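PDB 6FKG: NAD(+) phosphorylase MbcT from Mycobacterium tuberculosis, which degrades NAD(+) by phosphorolysis as the toxin of a type II toxin-antitoxin pair, killing the cell unless the antitoxin MbcA neutralises it. Local coordinates for residues Y89-L99 with G165-L175; L5-D14 with A130-M140. All coordinates share one frame; numbering follows the deposited sequence. Where two conformers were deposited one is given.

Contact 1 of 2, residues Y89-L99 with G165-L175; sequences YRLHTIDVTDL and GQLQLRQSVDL
Leu91 and Val173 illustrate how an antiparallel ladder is built: Leu91 N donates to Val173 O at 2.8 Å, and Val173 N answers to Leu91 O. With one irregularity, the ladder runs on through Asp95 and Gln168 to a one-way bond from Thr97 N to Gln166 O. Arg170 and Gln171 both face Thr93, whose carbonyl takes a straight bond from Arg170 N (2.8 Å) and a weak one from Gln171 N; this classic beta bulge shifts the register by one residue.

His92 ND1 meets Ser172 OG at 2.8 Å in the plane of the imidazole, while Thr29 binds NE2, which fixes the ring's rotation. Two salt bridges contrast in shape. In one of its two deposited conformers Arg90 runs beside Asp174, their flat groups only 17° apart, and NE reaches OD1 at 3.0 Å. Arg170 instead bends at its second torsion (chi2 -40°) and crosses Asp95 at about a right angle; its NE lies 2.8 Å from OD2, but the bond is weak in angle. Gln166 NE2 supplies the return bond to Thr97 O (3.1 Å), the oxygen lying in the plane of the amide, while Gln141 and Arg163 hold its OE1.

Apolar groups collect on the face bearing His92, Ile94 and Val96: Leu169 CD1 touches Ile94 CG1 at 3.8 Å, and Leu167 CD1 lies near Val96 and Leu99. On the opposite face Leu91 packs on Val173 and helix 63-76.

Strand 19-30 pairs with the other edge of 89-99, making this an antiparallel, bulged strand pair within the mixed sheet of the RES fold.

Contact 2 of 2, residues L5-D14 with A130-M140; sequences LDEGLVQRID and AVGHAAWFLHM
Helices 7-14 and 130-137 pack with their axes 9.5 Å apart at closest approach and at -64°, near enough for Val10 and Ala134 to bring their CA atoms within 5.7 Å. The small Ala134 admits Ile13, whose CD1 presses on Ala134 CB at 3.5 Å, tighter than usual carbon contact, and also touches Val131 CG1. The other branch of Ile13, CG2, anti to the backbone N, reaches Leu138 CD1 (3.7 Å) and the Met140 methyl. Leu138 splits its fork: CD2 meets Val10 CG1 at 3.6 Å, while CD1 lies by Ile13 and the CB of Asp14. Ahead of the first helix, Leu5 spreads its two methyls over two rings. CD2 sits above the centre of Phe137, 3.5 Å from the centroid, and CD1 covers a face of His133 toward its rim, two CH-pi contacts from one side chain.

Asp6 caps the first helix by accepting from Leu9 N, and a Schellman motif with His139 at C-prime closes the second. His133 NE2 bonds Tyr60 of an MbcA chain. Dispersion and close fit, with CH-pi contacts at one end, therefore join the helices; polar bonds nearby run elsewhere, such as within a segment at Asp6 or to MbcA from His133.

Contacts 1 and 2 lie on opposite sides of the chain's centre, with their own centres 27 Å apart and nearest atoms about 7 Å apart, so neither touches the other directly. Strand 89-103 connects them: its 89-99 portion forms half of contact 1, and further along Leu102 touches Ile13, Val131 and Met140 of contact 2. The segments alternate along the sequence, interlacing sheet and helices. Both also meet the antitoxin, which blocks access to the active site: contact 1 through Tyr89, contact 2 much more broadly, with two MbcA chains. A glycerol, probably from the crystallisation liquor, bonds Gln171 of contact 1.

Contact 1 of 2, residues Y89-L99 with G165-L175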
loop_
_atom_site.group_PDB
_atom_site.type_symbol
_atom_site.label_atom_id
_atom_site.label_comp_id
_atom_site.label_asym_id
_atom_site.label_seq_id
_atom_site.Cartn_x
_atom_site.Cartn_y
_atom_site.Cartn_z
ATOM N N TYR B 89 20.420 -40.460 -7.460
ATOM C CA TYR B 89 21.216 -39.513 -8.241
ATOM C C TYR B 89 22.069 -40.244 -9.272
ATOM O O TYR B 89 22.346 -41.439 -9.141
ATOM C CB TYR B 89 22.143 -38.686 -7.348
ATOM C CG TYR B 89 21.450 -37.666 -6.479
ATOM C CD1 TYR B 89 20.945 -38.016 -5.232
ATOM C CD2 TYR B 89 21.312 -36.350 -6.906
ATOM C CE1 TYR B 89 20.313 -37.063 -4.425
ATOM C CE2 TYR B 89 20.674 -35.392 -6.121
ATOM C CZ TYR B 89 20.192 -35.753 -4.874
ATOM O OH TYR B 89 19.571 -34.810 -4.088
ATOM N N ARG B 90 22.501 -39.513 -10.290
ATOM C CA ARG B 90 23.407 -40.066 -11.283
ATOM C C ARG B 90 24.593 -39.136 -11.511
ATOM O O ARG B 90 24.489 -37.914 -11.334
ATOM C CB ARG B 90 22.665 -40.342 -12.599
ATOM C CG ARG B 90 21.718 -41.539 -12.503
ATOM C CD ARG B 90 21.153 -41.937 -13.854
ATOM N NE ARG B 90 20.399 -43.185 -13.781
ATOM C CZ ARG B 90 19.522 -43.575 -14.699
ATOM N NH1 ARG B 90 18.877 -44.727 -14.561
ATOM N NH2 ARG B 90 19.287 -42.806 -15.754
ATOM N N LEU B 91 25.716 -39.734 -11.888
ATOM C CA LEU B 91 26.941 -39.014 -12.159
ATOM C C LEU B 91 27.202 -39.041 -13.656
ATOM O O LEU B 91 27.356 -40.109 -14.255
ATOM C CB LEU B 91 28.127 -39.641 -11.401
ATOM C CG LEU B 91 29.490 -39.016 -11.706
ATOM C CD1 LEU B 91 29.557 -37.554 -11.282
ATOM C CD2 LEU B 91 30.573 -39.824 -11.016
ATOM N N HIS B 92 27.254 -37.853 -14.241
ATOM C CA HIS B 92 27.438 -37.679 -15.674
ATOM C C HIS B 92 28.838 -37.254 -16.024
ATOM O O HIS B 92 29.357 -36.287 -15.478
ATOM C CB HIS B 92 26.465 -36.633 -16.201
ATOM C CG HIS B 92 25.065 -36.855 -15.752
ATOM N ND1 HIS B 92 24.303 -37.913 -16.203
ATOM C CD2 HIS B 92 24.287 -36.168 -14.882
ATOM C CE1 HIS B 92 23.110 -37.858 -15.634
ATOM N NE2 HIS B 92 23.076 -36.809 -14.827
ATOM N N THR B 93 29.436 -37.980 -16.951
ATOM C CA THR B 93 30.732 -37.639 -17.493
ATOM C C THR B 93 30.491 -36.877 -18.783
ATOM O O THR B 93 29.885 -37.414 -19.704
ATOM C CB THR B 93 31.560 -38.887 -17.772
ATOM O OG1 THR B 93 31.694 -39.646 -16.566
ATOM C CG2 THR B 93 32.935 -38.515 -18.298
ATOM N N ILE B 94 30.944 -35.631 -18.833
ATOM C CA ILE B 94 30.642 -34.740 -19.950
ATOM C C ILE B 94 31.927 -34.130 -20.476
ATOM O O ILE B 94 32.613 -33.393 -19.768
ATOM C CB ILE B 94 29.662 -33.625 -19.537
ATOM C CG1 ILE B 94 28.325 -34.239 -19.086
ATOM C CG2 ILE B 94 29.460 -32.626 -20.692
ATOM C CD1 ILE B 94 27.416 -33.289 -18.298
ATOM N N ASP B 95 32.261 -34.468 -21.717
ATOM C CA ASP B 95 33.423 -33.897 -22.382
ATOM C C ASP B 95 33.129 -32.470 -22.848
ATOM O O ASP B 95 32.132 -32.214 -23.537
ATOM C CB ASP B 95 33.851 -34.756 -23.576
ATOM C CG ASP B 95 34.612 -36.001 -23.166
ATOM O OD1 ASP B 95 35.106 -36.058 -22.022
ATOM O OD2 ASP B 95 34.741 -36.918 -24.004
ATOM N N VAL B 96 34.006 -31.548 -22.468
ATOM C CA VAL B 96 33.883 -30.143 -22.862
ATOM C C VAL B 96 35.004 -29.806 -23.847
ATOM O O VAL B 96 36.174 -30.082 -23.572
ATOM C CB VAL B 96 33.955 -29.206 -21.636
ATOM C CG1 VAL B 96 33.890 -27.744 -22.061
ATOM C CG2 VAL B 96 32.848 -29.547 -20.647
ATOM N N THR B 97 34.651 -29.213 -24.985
ATOM C CA THR B 97 35.626 -28.937 -26.038
ATOM C C THR B 97 35.636 -27.476 -26.459
ATOM O O THR B 97 34.614 -26.929 -26.872
ATOM C CB THR B 97 35.361 -29.806 -27.287
ATOM O OG1 THR B 97 35.348 -31.186 -26.903
ATOM C CG2 THR B 97 36.444 -29.579 -28.355
ATOM N N ASP B 98 36.812 -26.863 -26.342
ATOM C CA ASP B 98 37.065 -25.486 -26.762
ATOM C C ASP B 98 36.033 -24.468 -26.264
ATOM O O ASP B 98 35.649 -23.565 -27.002
ATOM C CB ASP B 98 37.157 -25.427 -28.287
ATOM C CG ASP B 98 38.309 -26.251 -28.827
ATOM O OD1 ASP B 98 39.374 -26.288 -28.171
ATOM O OD2 ASP B 98 38.153 -26.863 -29.902
ATOM N N LEU B 99 35.607 -24.603 -25.011
ATOM C CA LEU B 99 34.644 -23.669 -24.434
ATOM C C LEU B 99 35.337 -22.346 -24.136
ATOM O O LEU B 99 36.381 -22.317 -23.479
ATOM C CB LEU B 99 34.015 -24.245 -23.158
ATOM C CG LEU B 99 32.638 -23.719 -22.751
ATOM C CD1 LEU B 99 31.593 -24.163 -23.755
ATOM C CD2 LEU B 99 32.254 -24.161 -21.339
ATOM N N GLY B 165 28.456 -30.241 -30.215
ATOM C CA GLY B 165 29.464 -31.116 -29.652
ATOM C C GLY B 165 30.494 -30.476 -28.738
ATOM O O GLY B 165 31.480 -31.125 -28.393
ATOM N N GLN B 166 30.282 -29.217 -28.356
ATOM C CA GLN B 166 31.154 -28.559 -27.383
ATOM C C GLN B 166 30.950 -29.181 -26.009
ATOM O O GLN B 166 31.883 -29.283 -25.210
ATOM C CB GLN B 166 30.890 -27.053 -27.326
ATOM C CG GLN B 166 31.555 -26.271 -28.445
ATOM C CD GLN B 166 31.707 -24.799 -28.111
ATOM O OE1 GLN B 166 30.828 -23.994 -28.414
ATOM N NE2 GLN B 166 32.823 -24.441 -27.480
ATOM N N LEU B 167 29.718 -29.585 -25.736
ATOM C CA LEU B 167 29.430 -30.402 -24.570
ATOM C C LEU B 167 28.895 -31.742 -25.064
ATOM O O LEU B 167 27.934 -31.784 -25.820
ATOM C CB LEU B 167 28.416 -29.725 -23.649
ATOM C CG LEU B 167 28.903 -28.889 -22.471
ATOM C CD1 LEU B 167 29.818 -27.776 -22.936
ATOM C CD2 LEU B 167 27.697 -28.319 -21.753
ATOM N N GLN B 168 29.526 -32.833 -24.650
ATOM C CA GLN B 168 29.101 -34.155 -25.091
ATOM C C GLN B 168 29.007 -35.114 -23.924
ATOM O O GLN B 168 30.008 -35.380 -23.251
ATOM C CB GLN B 168 30.064 -34.710 -26.141
ATOM C CG GLN B 168 30.028 -33.964 -27.468
ATOM C CD GLN B 168 31.107 -34.428 -28.429
ATOM O OE1 GLN B 168 32.286 -34.489 -28.075
ATOM N NE2 GLN B 168 30.706 -34.762 -29.648
ATOM N N LEU B 169 27.801 -35.622 -23.681
ATOM C CA LEU B 169 27.584 -36.603 -22.620
ATOM C C LEU B 169 28.237 -37.921 -23.018
ATOM O O LEU B 169 27.914 -38.474 -24.063
ATOM C CB LEU B 169 26.091 -36.813 -22.368
ATOM C CG LEU B 169 25.746 -37.836 -21.293
ATOM C CD1 LEU B 169 26.260 -37.360 -19.932
ATOM C CD2 LEU B 169 24.242 -38.105 -21.258
ATOM N N ARG B 170 29.163 -38.406 -22.193
ATOM C CA ARG B 170 29.903 -39.632 -22.498
ATOM C C ARG B 170 29.336 -40.819 -21.746
ATOM O O ARG B 170 29.316 -41.926 -22.253
ATOM C CB ARG B 170 31.387 -39.483 -22.148
ATOM C CG ARG B 170 32.160 -38.538 -23.043
ATOM C CD ARG B 170 31.741 -38.695 -24.501
ATOM N NE ARG B 170 32.825 -38.340 -25.411
ATOM C CZ ARG B 170 32.647 -37.893 -26.652
ATOM N NH1 ARG B 170 31.423 -37.732 -27.141
ATOM N NH2 ARG B 170 33.699 -37.598 -27.403
ATOM N N GLN B 171 28.871 -40.581 -20.525
ATOM C CA GLN B 171 28.507 -41.679 -19.642
ATOM C C GLN B 171 27.653 -41.167 -18.492
ATOM O O GLN B 171 27.844 -40.046 -18.045
ATOM C CB GLN B 171 29.777 -42.355 -19.117
ATOM C CG GLN B 171 29.563 -43.483 -18.134
ATOM C CD GLN B 171 30.865 -43.906 -17.487
ATOM O OE1 GLN B 171 31.019 -43.847 -16.268
ATOM N NE2 GLN B 171 31.816 -44.324 -18.307
ATOM N N SER B 172 26.703 -41.981 -18.039
ATOM C CA SER B 172 25.919 -41.676 -16.830
ATOM C C SER B 172 25.863 -42.936 -15.976
ATOM O O SER B 172 25.589 -44.011 -16.497
ATOM C CB SER B 172 24.490 -41.221 -17.171
ATOM O OG SER B 172 24.467 -40.051 -17.972
ATOM N N VAL B 173 26.118 -42.816 -14.678
ATOM C CA VAL B 173 26.071 -43.984 -13.802
ATOM C C VAL B 173 25.322 -43.630 -12.533
ATOM O O VAL B 173 25.260 -42.467 -12.162
ATOM C CB VAL B 173 27.484 -44.506 -13.429
ATOM C CG1 VAL B 173 28.216 -44.982 -14.682
ATOM C CG2 VAL B 173 28.283 -43.429 -12.679
ATOM N N ASP B 174 24.765 -44.633 -11.863
ATOM C CA ASP B 174 24.073 -44.380 -10.606
ATOM C C ASP B 174 25.069 -43.962 -9.546
ATOM O O ASP B 174 26.078 -44.643 -9.323
ATOM C CB ASP B 174 23.297 -45.603 -10.145
ATOM C CG ASP B 174 22.140 -45.945 -11.073
ATOM O OD1 ASP B 174 21.679 -45.058 -11.821
ATOM O OD2 ASP B 174 21.680 -47.095 -11.028
ATOM N N LEU B 175 24.800 -42.838 -8.894
ATOM C CA LEU B 175 25.732 -42.327 -7.890
ATOM C C LEU B 175 25.274 -42.782 -6.512
ATOM O O LEU B 175 24.554 -42.079 -5.808
ATOM C CB LEU B 175 25.846 -40.806 -7.962
ATOM C CG LEU B 175 26.879 -40.152 -7.028
ATOM C CD1 LEU B 175 28.306 -40.690 -7.246
ATOM C CD2 LEU B 175 26.821 -38.647 -7.226
HETATM O O HOH W 1 21.868 -42.281 -5.838
HETATM O O HOH W 2 29.726 -40.961 -15.217
HETATM O O HOH W 3 32.993 -32.055 -26.224
#

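Contact 2 of 2, residues L5-D14 with A130-M140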
loop_
_atom_site.group_PDB
_atom_site.type_symbol
_atom_site.label_atom_id
_atom_site.label_comp_id
_atom_site.label_asym_id
_atom_site.label_seq_id
_atom_site.Cartn_x
_atom_site.Cartn_y
_atom_site.Cartn_z
ATOM N N LEU B 5 24.124 -4.245 -13.363
ATOM C CA LEU B 5 25.047 -4.515 -14.462
ATOM C C LEU B 5 26.042 -3.360 -14.584
ATOM O O LEU B 5 25.942 -2.513 -15.470
ATOM C CB LEU B 5 24.299 -4.737 -15.778
ATOM C CG LEU B 5 25.021 -5.618 -16.793
ATOM C CD1 LEU B 5 25.460 -6.931 -16.148
ATOM C CD2 LEU B 5 24.132 -5.892 -17.993
ATOM N N ASP B 6 27.003 -3.348 -13.669
ATOM C CA ASP B 6 27.967 -2.268 -13.535
ATOM C C ASP B 6 28.870 -2.133 -14.763
ATOM O O ASP B 6 29.463 -3.114 -15.208
ATOM C CB ASP B 6 28.800 -2.510 -12.274
ATOM C CG ASP B 6 29.854 -1.457 -12.063
ATOM O OD1 ASP B 6 29.488 -0.290 -11.804
ATOM O OD2 ASP B 6 31.050 -1.803 -12.150
ATOM N N GLU B 7 28.973 -0.924 -15.311
ATOM C CA GLU B 7 29.804 -0.694 -16.493
ATOM C C GLU B 7 31.284 -1.050 -16.252
ATOM O O GLU B 7 31.942 -1.634 -17.120
ATOM C CB GLU B 7 29.698 0.764 -16.952
ATOM C CG GLU B 7 30.589 1.076 -18.153
ATOM C CD GLU B 7 30.682 2.558 -18.464
ATOM O OE1 GLU B 7 29.782 3.320 -18.048
ATOM O OE2 GLU B 7 31.664 2.960 -19.127
ATOM N N GLY B 8 31.791 -0.691 -15.076
ATOM C CA GLY B 8 33.174 -0.958 -14.709
ATOM C C GLY B 8 33.483 -2.448 -14.681
ATOM O O GLY B 8 34.511 -2.883 -15.200
ATOM N N LEU B 9 32.589 -3.232 -14.085
ATOM C CA LEU B 9 32.776 -4.683 -14.021
ATOM C C LEU B 9 32.700 -5.326 -15.390
ATOM O O LEU B 9 33.491 -6.214 -15.707
ATOM C CB LEU B 9 31.740 -5.325 -13.101
ATOM C CG LEU B 9 31.787 -6.851 -12.972
ATOM C CD1 LEU B 9 33.052 -7.292 -12.218
ATOM C CD2 LEU B 9 30.528 -7.354 -12.277
ATOM N N VAL B 10 31.739 -4.887 -16.200
ATOM C CA VAL B 10 31.612 -5.401 -17.551
ATOM C C VAL B 10 32.903 -5.112 -18.323
ATOM O O VAL B 10 33.426 -5.983 -19.016
ATOM C CB VAL B 10 30.393 -4.788 -18.291
ATOM C CG1 VAL B 10 30.369 -5.232 -19.743
ATOM C CG2 VAL B 10 29.083 -5.189 -17.613
ATOM N N GLN B 11 33.421 -3.894 -18.187
ATOM C CA GLN B 11 34.620 -3.499 -18.918
ATOM C C GLN B 11 35.811 -4.346 -18.497
ATOM O O GLN B 11 36.588 -4.810 -19.337
ATOM C CB GLN B 11 34.936 -2.020 -18.697
ATOM C CG GLN B 11 35.909 -1.444 -19.719
ATOM C CD GLN B 11 35.237 -1.113 -21.050
ATOM O OE1 GLN B 11 34.012 -1.169 -21.174
ATOM N NE2 GLN B 11 36.042 -0.754 -22.047
ATOM N N ARG B 12 35.950 -4.553 -17.191
ATOM C CA ARG B 12 37.076 -5.319 -16.671
ATOM C C ARG B 12 37.019 -6.759 -17.151
ATOM O O ARG B 12 38.037 -7.330 -17.532
ATOM C CB ARG B 12 37.105 -5.274 -15.146
ATOM C CG ARG B 12 37.521 -3.935 -14.588
ATOM C CD ARG B 12 38.766 -3.431 -15.288
ATOM N NE ARG B 12 39.586 -2.612 -14.405
ATOM C CZ ARG B 12 40.336 -3.096 -13.421
ATOM N NH1 ARG B 12 40.371 -4.404 -13.187
ATOM N NH2 ARG B 12 41.048 -2.272 -12.668
ATOM N N ILE B 13 35.830 -7.351 -17.131
ATOM C CA ILE B 13 35.690 -8.736 -17.560
ATOM C C ILE B 13 35.974 -8.865 -19.059
ATOM O O ILE B 13 36.674 -9.786 -19.492
ATOM C CB ILE B 13 34.292 -9.284 -17.198
ATOM C CG1 ILE B 13 34.222 -9.498 -15.676
ATOM C CG2 ILE B 13 34.009 -10.592 -17.940
ATOM C CD1 ILE B 13 32.847 -9.766 -15.143
ATOM N N ASP B 14 35.455 -7.934 -19.853
ATOM C CA ASP B 14 35.768 -7.908 -21.285
ATOM C C ASP B 14 37.276 -7.834 -21.529
ATOM O O ASP B 14 37.807 -8.509 -22.417
ATOM C CB ASP B 14 35.077 -6.723 -21.970
ATOM C CG ASP B 14 35.426 -6.616 -23.451
ATOM O OD1 ASP B 14 34.780 -7.292 -24.272
ATOM O OD2 ASP B 14 36.353 -5.855 -23.795
ATOM N N ALA B 130 27.189 -11.554 -9.829
ATOM C CA ALA B 130 27.365 -10.390 -10.687
ATOM C C ALA B 130 28.409 -10.681 -11.755
ATOM O O ALA B 130 28.258 -10.278 -12.911
ATOM C CB ALA B 130 27.767 -9.176 -9.873
ATOM N N VAL B 131 29.463 -11.395 -11.368
ATOM C CA VAL B 131 30.516 -11.741 -12.314
ATOM C C VAL B 131 30.002 -12.730 -13.374
ATOM O O VAL B 131 30.251 -12.547 -14.576
ATOM C CB VAL B 131 31.760 -12.316 -11.577
ATOM C CG1 VAL B 131 32.759 -12.883 -12.565
ATOM C CG2 VAL B 131 32.417 -11.228 -10.726
ATOM N N GLY B 132 29.282 -13.766 -12.946
ATOM C CA GLY B 132 28.694 -14.710 -13.897
ATOM C C GLY B 132 27.692 -14.018 -14.808
ATOM O O GLY B 132 27.643 -14.277 -16.011
ATOM N N HIS B 133 26.893 -13.121 -14.240
ATOM C CA HIS B 133 25.938 -12.350 -15.031
ATOM C C HIS B 133 26.656 -11.581 -16.139
ATOM O O HIS B 133 26.246 -11.605 -17.296
ATOM C CB HIS B 133 25.174 -11.388 -14.137
ATOM C CG HIS B 133 24.089 -10.629 -14.836
ATOM N ND1 HIS B 133 23.473 -9.532 -14.271
ATOM C CD2 HIS B 133 23.485 -10.822 -16.033
ATOM C CE1 HIS B 133 22.549 -9.070 -15.097
ATOM N NE2 HIS B 133 22.542 -9.833 -16.177
ATOM N N ALA B 134 27.734 -10.898 -15.780
ATOM C CA ALA B 134 28.464 -10.084 -16.754
ATOM C C ALA B 134 29.108 -10.944 -17.844
ATOM O O ALA B 134 29.107 -10.565 -19.013
ATOM C CB ALA B 134 29.522 -9.240 -16.050
ATOM N N ALA B 135 29.661 -12.096 -17.470
ATOM C CA ALA B 135 30.306 -12.968 -18.454
ATOM C C ALA B 135 29.274 -13.432 -19.474
ATOM O O ALA B 135 29.537 -13.441 -20.683
ATOM C CB ALA B 135 30.974 -14.174 -17.778
ATOM N N TRP B 136 28.099 -13.813 -18.978
ATOM C CA TRP B 136 27.004 -14.236 -19.851
ATOM C C TRP B 136 26.537 -13.091 -20.733
ATOM O O TRP B 136 26.262 -13.266 -21.928
ATOM C CB TRP B 136 25.833 -14.756 -19.026
ATOM C CG TRP B 136 24.545 -14.855 -19.822
ATOM C CD1 TRP B 136 24.174 -15.873 -20.663
ATOM C CD2 TRP B 136 23.476 -13.900 -19.846
ATOM N NE1 TRP B 136 22.928 -15.605 -21.210
ATOM C CE2 TRP B 136 22.480 -14.405 -20.716
ATOM C CE3 TRP B 136 23.253 -12.673 -19.199
ATOM C CZ2 TRP B 136 21.284 -13.724 -20.958
ATOM C CZ3 TRP B 136 22.061 -11.992 -19.447
ATOM C CH2 TRP B 136 21.092 -12.524 -20.315
ATOM N N PHE B 137 26.451 -11.913 -20.132
ATOM C CA PHE B 137 26.035 -10.719 -20.850
ATOM C C PHE B 137 26.976 -10.424 -22.021
ATOM O O PHE B 137 26.528 -9.986 -23.080
ATOM C CB PHE B 137 25.972 -9.530 -19.891
ATOM C CG PHE B 137 25.546 -8.255 -20.547
ATOM C CD1 PHE B 137 24.212 -8.025 -20.827
ATOM C CD2 PHE B 137 26.481 -7.292 -20.893
ATOM C CE1 PHE B 137 23.810 -6.853 -21.441
ATOM C CE2 PHE B 137 26.088 -6.124 -21.510
ATOM C CZ PHE B 137 24.748 -5.904 -21.782
ATOM N N LEU B 138 28.268 -10.694 -21.834
ATOM C CA LEU B 138 29.293 -10.476 -22.859
ATOM C C LEU B 138 29.411 -11.634 -23.853
ATOM O O LEU B 138 30.337 -11.673 -24.660
ATOM C CB LEU B 138 30.661 -10.239 -22.204
ATOM C CG LEU B 138 30.735 -8.946 -21.394
ATOM C CD1 LEU B 138 32.004 -8.909 -20.537
ATOM C CD2 LEU B 138 30.667 -7.745 -22.332
ATOM N N HIS B 139 28.465 -12.566 -23.775
ATOM C CA HIS B 139 28.382 -13.720 -24.662
ATOM C C HIS B 139 29.536 -14.694 -24.487
ATOM O O HIS B 139 29.887 -15.415 -25.409
ATOM C CB HIS B 139 28.286 -13.269 -26.129
ATOM C CG HIS B 139 26.944 -12.725 -26.492
ATOM N ND1 HIS B 139 26.484 -11.509 -26.033
ATOM C CD2 HIS B 139 25.948 -13.243 -27.250
ATOM C CE1 HIS B 139 25.267 -11.297 -26.498
ATOM N NE2 HIS B 139 24.919 -12.333 -27.242
ATOM N N MET B 140 30.132 -14.718 -23.301
ATOM C CA MET B 140 31.121 -15.739 -23.000
ATOM C C MET B 140 30.382 -17.049 -22.767
ATOM O O MET B 140 29.234 -17.036 -22.350
ATOM C CB MET B 140 31.953 -15.355 -21.778
ATOM C CG MET B 140 32.759 -14.107 -21.989
ATOM S SD MET B 140 33.667 -13.605 -20.528
ATOM C CE MET B 140 34.702 -12.295 -21.221
#